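Mec-8 protein (Caenorhabditis elegans, PDB 6DG0) probably binds RNA as a nuclear splicing factor, its C-terminal RNA recognition motif domain being captured here with the short nucleic acid AGCACA. Local coordinates at residues Arg21-Ala26 with Ile59-Phe64; Ala26-Thr31 with Leu51-Gln56. The protein carries 2 engineered substitutions. All coordinates share one frame; numbering follows the deposited sequence.

Both contacts tie helix 51-61 to the chain that runs from helix 17-24 into strand 30-37, and they share Ala26. Contact 1 (21-26 with 59-64) lies nearer the centre of the domain: it joins the C-terminal ends of the two helices through methyl groups and phenyl rings, without a hydrogen bond between its segments. Contact 2 (26-31 with 51-56) sits at the surface, where the turn leading into strand 30-37 meets the first turns of helix 51-61 through a lysine, a serine and a bridging water. Phe27 connects them, its ring packing on Ser60 and Leu61, so the apolar inside and polar outside join along one helix.

Contact 1 of 2, residues Arg21-Ala26 with Ile59-Phe64; sequences RGVFKA and ISLQGF
Val23 and Phe24 meet Leu61 and Phe64 where the C-terminal parts of the two helices of the RNA recognition motif come together. Leu61 is central. Leu61 CD1 sits over one face of the Phe24 ring, displaced toward the rim and 3.9 Å from the centroid, a CH-pi contact, and also borders Val23 CG1; Leu61 CD2 meets Val23 alone of the two, 3.8 Å from Val23 CG1. Branched leucine suits this buried place because one side chain can serve two neighbours. Val23 also splits its branches. Val23 CG1, anti to the backbone N (chi1 173°), reaches toward Leu61 and also lies over a face of Phe64, 4.1 Å from that ring's centroid, while Val23 CG2 touches Phe64 CE2 at 3.7 Å. With both branches of Val23 gone, an alanine here is likely to open a gap beside Leu61 CD2 and let the Phe64 ring turn more freely. Phe64 arrives by a type II turn from Leu61, closed by a 2.9 Å bond from Phe64 N to Leu61 O; Gly63 takes the positive phi that glycine adopts easily. Ile76 of strand 75-78 touches both Phe24 and Leu61, extending the apolar layer to the sheet. Two helices laid together over one face of a four-stranded antiparallel sheet are the hallmark of the RNA recognition motif.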
loop_
_atom_site.group_PDB
_atom_site.type_symbol
_atom_site.label_atom_id
_atom_site.label_comp_id
_atom_site.label_asym_id
_atom_site.label_seq_id
_atom_site.Cartn_x
_atom_site.Cartn_y
_atom_site.Cartn_z
ATOM N N ARG A 21 -1.216 5.152 -6.375
ATOM C CA ARG A 21 -1.430 6.355 -5.581
ATOM C C ARG A 21 -2.902 6.748 -5.589
ATOM O O ARG A 21 -3.455 7.106 -4.553
ATOM C CB ARG A 21 -0.558 7.502 -6.095
ATOM C CG ARG A 21 -0.693 8.796 -5.306
ATOM C CD ARG A 21 0.306 9.843 -5.776
ATOM N NE ARG A 21 1.683 9.379 -5.621
ATOM C CZ ARG A 21 2.465 8.978 -6.618
ATOM N NH1 ARG A 21 2.016 8.981 -7.866
ATOM N NH2 ARG A 21 3.702 8.572 -6.363
ATOM N N GLY A 22 -3.535 6.669 -6.755
ATOM C CA GLY A 22 -4.956 6.947 -6.875
ATOM C C GLY A 22 -5.818 6.079 -5.975
ATOM O O GLY A 22 -6.872 6.510 -5.509
ATOM N N VAL A 23 -5.375 4.848 -5.734
ATOM C CA VAL A 23 -6.096 3.931 -4.857
ATOM C C VAL A 23 -6.046 4.350 -3.390
ATOM O O VAL A 23 -7.074 4.421 -2.716
ATOM C CB VAL A 23 -5.529 2.496 -4.969
ATOM C CG1 VAL A 23 -6.169 1.578 -3.935
ATOM C CG2 VAL A 23 -5.723 1.950 -6.372
ATOM N N PHE A 24 -4.839 4.624 -2.903
ATOM C CA PHE A 24 -4.614 4.925 -1.491
ATOM C C PHE A 24 -4.790 6.399 -1.112
ATOM O O PHE A 24 -5.097 6.709 0.041
ATOM C CB PHE A 24 -3.220 4.434 -1.086
ATOM C CG PHE A 24 -3.083 2.935 -1.112
ATOM C CD1 PHE A 24 -2.781 2.275 -2.291
ATOM C CD2 PHE A 24 -3.265 2.186 0.040
ATOM C CE1 PHE A 24 -2.666 0.897 -2.322
ATOM C CE2 PHE A 24 -3.149 0.808 0.014
ATOM C CZ PHE A 24 -2.846 0.164 -1.168
ATOM N N LYS A 25 -4.596 7.303 -2.070
ATOM C CA LYS A 25 -4.761 8.735 -1.812
ATOM C C LYS A 25 -6.224 9.092 -1.549
ATOM O O LYS A 25 -6.524 10.148 -0.996
ATOM C CB LYS A 25 -4.231 9.556 -2.991
ATOM C CG LYS A 25 -3.925 11.009 -2.688
ATOM C CD LYS A 25 -3.392 11.699 -3.935
ATOM C CE LYS A 25 -3.009 13.145 -3.664
ATOM N NZ LYS A 25 -1.938 13.252 -2.637
ATOM N N ALA A 26 -7.129 8.199 -1.936
ATOM C CA ALA A 26 -8.558 8.413 -1.740
ATOM C C ALA A 26 -8.954 8.337 -0.269
ATOM O O ALA A 26 -10.075 8.690 0.097
ATOM C CB ALA A 26 -9.356 7.400 -2.549
ATOM N N ILE A 59 -8.193 -1.850 6.318
ATOM C CA ILE A 59 -9.470 -2.554 6.389
ATOM C C ILE A 59 -10.315 -2.300 5.140
ATOM O O ILE A 59 -10.894 -3.226 4.571
ATOM C CB ILE A 59 -10.269 -2.155 7.655
ATOM C CG1 ILE A 59 -9.844 -3.008 8.855
ATOM C CG2 ILE A 59 -11.748 -2.416 7.460
ATOM C CD1 ILE A 59 -8.425 -2.801 9.339
ATOM N N SER A 60 -10.362 -1.043 4.711
ATOM C CA SER A 60 -11.187 -0.644 3.574
ATOM C C SER A 60 -10.688 -1.181 2.232
ATOM O O SER A 60 -11.487 -1.541 1.369
ATOM C CB SER A 60 -11.275 0.880 3.506
ATOM O OG SER A 60 -11.960 1.407 4.628
ATOM N N LEU A 61 -9.370 -1.235 2.059
ATOM C CA LEU A 61 -8.778 -1.635 0.785
ATOM C C LEU A 61 -8.351 -3.095 0.768
ATOM O O LEU A 61 -7.748 -3.559 -0.198
ATOM C CB LEU A 61 -7.584 -0.745 0.442
ATOM C CG LEU A 61 -7.941 0.682 0.036
ATOM C CD1 LEU A 61 -6.695 1.535 -0.110
ATOM C CD2 LEU A 61 -8.745 0.663 -1.262
ATOM N N GLN A 62 -8.648 -3.808 1.846
ATOM C CA GLN A 62 -8.303 -5.219 1.939
ATOM C C GLN A 62 -9.030 -6.005 0.854
ATOM O O GLN A 62 -10.260 -6.047 0.817
ATOM C CB GLN A 62 -8.647 -5.771 3.324
ATOM C CG GLN A 62 -8.039 -7.134 3.615
ATOM C CD GLN A 62 -6.527 -7.075 3.732
ATOM O OE1 GLN A 62 -5.805 -7.332 2.768
ATOM N NE2 GLN A 62 -6.041 -6.727 4.919
ATOM N N GLY A 63 -8.260 -6.625 -0.033
ATOM C CA GLY A 63 -8.834 -7.384 -1.125
ATOM C C GLY A 63 -9.296 -6.495 -2.262
ATOM O O GLY A 63 -10.127 -6.900 -3.076
ATOM N N PHE A 64 -8.767 -5.273 -2.309
ATOM C CA PHE A 64 -9.150 -4.328 -3.352
ATOM C C PHE A 64 -8.766 -4.864 -4.716
ATOM O O PHE A 64 -7.622 -5.261 -4.942
ATOM C CB PHE A 64 -8.495 -2.959 -3.147
ATOM C CG PHE A 64 -8.756 -1.986 -4.269
ATOM C CD1 PHE A 64 -9.942 -1.271 -4.327
ATOM C CD2 PHE A 64 -7.819 -1.794 -5.273
ATOM C CE1 PHE A 64 -10.183 -0.377 -5.358
ATOM C CE2 PHE A 64 -8.056 -0.907 -6.308
ATOM C CZ PHE A 64 -9.237 -0.197 -6.349
#

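Contact 2 of 2, residues Ala26-Thr31 with Leu51-Gln56; sequences AFSGFT and LQKATQ
Two bends in the Lys53 chain, at chi2 (-65°) and chi4 (60°), fold it along the turn before strand 30-37, while Ser28 extends OG anti to its own backbone N (chi1 -179°) to meet the lysine end. Lys53 NZ donates a hydrogen bond to Ser28 OG, 3.0 Å long. On the way, the lysine methylenes run past the Ser28 carbonyl, with Lys53 CB 3.3 Å from Ser28 O. Lysine thus serves twice, its aliphatic stem lying against the turn and its ammonium group finding a hydroxyl at the partly exposed margin. A water separately bridges the two backbones: it donates to Ser28 O at 2.6 Å and to Lys53 O at 2.8 Å, linking the turn carbonyl to a carbonyl of the helix. The backbones come nearest at Gly29, whose CA is 5.8 Å from Lys53 CA and 4.4 Å from Lys53 CB. A CB here would probably clash with Lys53 CB, and the positive phi of this position in the type II turn from Phe27 to Phe30 also favours glycine. The backbone of Gly29 pairs with Ser49, and that of Thr31 with Glu47, so the turn passes directly into sheet pairing with strand 42-48 and the residue following it. Lys53 N is hydrogen-bonded to Asp50 OD1, which adds a side-chain tie near the start of helix 51-61. The arrangement belongs to the surface of the beta-alpha-beta-beta-alpha-beta fold of the RNA recognition motif, where the link between the first helix and the second strand rests on the second helix.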
loop_
_atom_site.group_PDB
_atom_site.type_symbol
_atom_site.label_atom_id
_atom_site.label_comp_id
_atom_site.label_asym_id
_atom_site.label_seq_id
_atom_site.Cartn_x
_atom_site.Cartn_y
_atom_site.Cartn_z
ATOM N N ALA A 26 -7.129 8.199 -1.936
ATOM C CA ALA A 26 -8.558 8.413 -1.740
ATOM C C ALA A 26 -8.954 8.337 -0.269
ATOM O O ALA A 26 -10.075 8.690 0.097
ATOM C CB ALA A 26 -9.356 7.400 -2.549
ATOM N N PHE A 27 -8.036 7.865 0.570
ATOM C CA PHE A 27 -8.303 7.734 1.997
ATOM C C PHE A 27 -7.537 8.758 2.826
ATOM O O PHE A 27 -6.400 9.109 2.512
ATOM C CB PHE A 27 -7.976 6.315 2.459
ATOM C CG PHE A 27 -8.896 5.282 1.887
ATOM C CD1 PHE A 27 -8.654 4.740 0.638
ATOM C CD2 PHE A 27 -10.018 4.873 2.584
ATOM C CE1 PHE A 27 -9.509 3.802 0.099
ATOM C CE2 PHE A 27 -10.877 3.935 2.049
ATOM C CZ PHE A 27 -10.620 3.395 0.806
ATOM N N SER A 28 -8.181 9.229 3.888
ATOM C CA SER A 28 -7.641 10.297 4.722
ATOM C C SER A 28 -6.291 9.950 5.344
ATOM O O SER A 28 -6.092 8.850 5.858
ATOM C CB SER A 28 -8.640 10.652 5.826
ATOM O OG SER A 28 -8.144 11.698 6.641
ATOM N N GLY A 29 -5.365 10.903 5.286
ATOM C CA GLY A 29 -4.081 10.781 5.951
ATOM C C GLY A 29 -2.947 10.233 5.103
ATOM O O GLY A 29 -1.853 9.996 5.614
ATOM N N PHE A 30 -3.201 10.040 3.811
ATOM C CA PHE A 30 -2.184 9.526 2.892
ATOM C C PHE A 30 -0.995 10.472 2.765
ATOM O O PHE A 30 -1.152 11.620 2.351
ATOM C CB PHE A 30 -2.781 9.272 1.505
ATOM C CG PHE A 30 -1.759 8.890 0.470
ATOM C CD1 PHE A 30 -1.291 7.589 0.383
ATOM C CD2 PHE A 30 -1.262 9.834 -0.417
ATOM C CE1 PHE A 30 -0.350 7.236 -0.567
ATOM C CE2 PHE A 30 -0.321 9.487 -1.368
ATOM C CZ PHE A 30 0.137 8.186 -1.444
ATOM N N THR A 31 0.191 9.997 3.133
ATOM C CA THR A 31 1.386 10.822 3.017
ATOM C C THR A 31 2.232 10.491 1.791
ATOM O O THR A 31 2.482 11.358 0.956
ATOM C CB THR A 31 2.270 10.693 4.272
ATOM O OG1 THR A 31 1.465 10.852 5.447
ATOM C CG2 THR A 31 3.365 11.746 4.259
ATOM N N LEU A 51 -1.533 5.973 12.876
ATOM C CA LEU A 51 -1.986 4.585 12.893
ATOM C C LEU A 51 -3.460 4.421 12.534
ATOM O O LEU A 51 -3.817 3.543 11.751
ATOM C CB LEU A 51 -1.732 3.961 14.266
ATOM C CG LEU A 51 -2.153 2.495 14.384
ATOM C CD1 LEU A 51 -1.419 1.643 13.362
ATOM C CD2 LEU A 51 -1.921 1.975 15.794
ATOM N N GLN A 52 -4.308 5.272 13.104
ATOM C CA GLN A 52 -5.755 5.149 12.929
ATOM C C GLN A 52 -6.182 5.290 11.469
ATOM O O GLN A 52 -7.123 4.636 11.023
ATOM C CB GLN A 52 -6.501 6.184 13.781
ATOM C CG GLN A 52 -6.349 6.030 15.294
ATOM C CD GLN A 52 -4.943 6.307 15.791
ATOM O OE1 GLN A 52 -4.188 7.061 15.174
ATOM N NE2 GLN A 52 -4.584 5.696 16.913
ATOM N N LYS A 53 -5.483 6.139 10.725
ATOM C CA LYS A 53 -5.804 6.341 9.320
ATOM C C LYS A 53 -5.255 5.195 8.479
ATOM O O LYS A 53 -5.837 4.834 7.457
ATOM C CB LYS A 53 -5.243 7.676 8.825
ATOM C CG LYS A 53 -5.786 8.901 9.552
ATOM C CD LYS A 53 -7.274 9.089 9.300
ATOM C CE LYS A 53 -7.788 10.339 9.995
ATOM N NZ LYS A 53 -7.100 11.565 9.503
ATOM N N ALA A 54 -4.133 4.630 8.915
ATOM C CA ALA A 54 -3.544 3.474 8.249
ATOM C C ALA A 54 -4.425 2.240 8.418
ATOM O O ALA A 54 -4.670 1.503 7.463
ATOM C CB ALA A 54 -2.146 3.206 8.784
ATOM N N THR A 55 -4.890 2.021 9.644
ATOM C CA THR A 55 -5.785 0.911 9.952
ATOM C C THR A 55 -7.080 1.047 9.162
ATOM O O THR A 55 -7.570 0.085 8.573
ATOM C CB THR A 55 -6.106 0.846 11.457
ATOM O OG1 THR A 55 -4.895 0.653 12.196
ATOM C CG2 THR A 55 -7.049 -0.308 11.754
ATOM N N GLN A 56 -7.615 2.265 9.149
ATOM C CA GLN A 56 -8.859 2.577 8.452
ATOM C C GLN A 56 -8.756 2.256 6.965
ATOM O O GLN A 56 -9.676 1.693 6.373
ATOM C CB GLN A 56 -9.204 4.052 8.658
ATOM C CG GLN A 56 -10.423 4.557 7.916
ATOM C CD GLN A 56 -10.657 6.034 8.170
ATOM O OE1 GLN A 56 -10.422 6.524 9.274
ATOM N NE2 GLN A 56 -11.124 6.749 7.153
HETATM O O HOH W 1 -7.282 6.554 5.733
#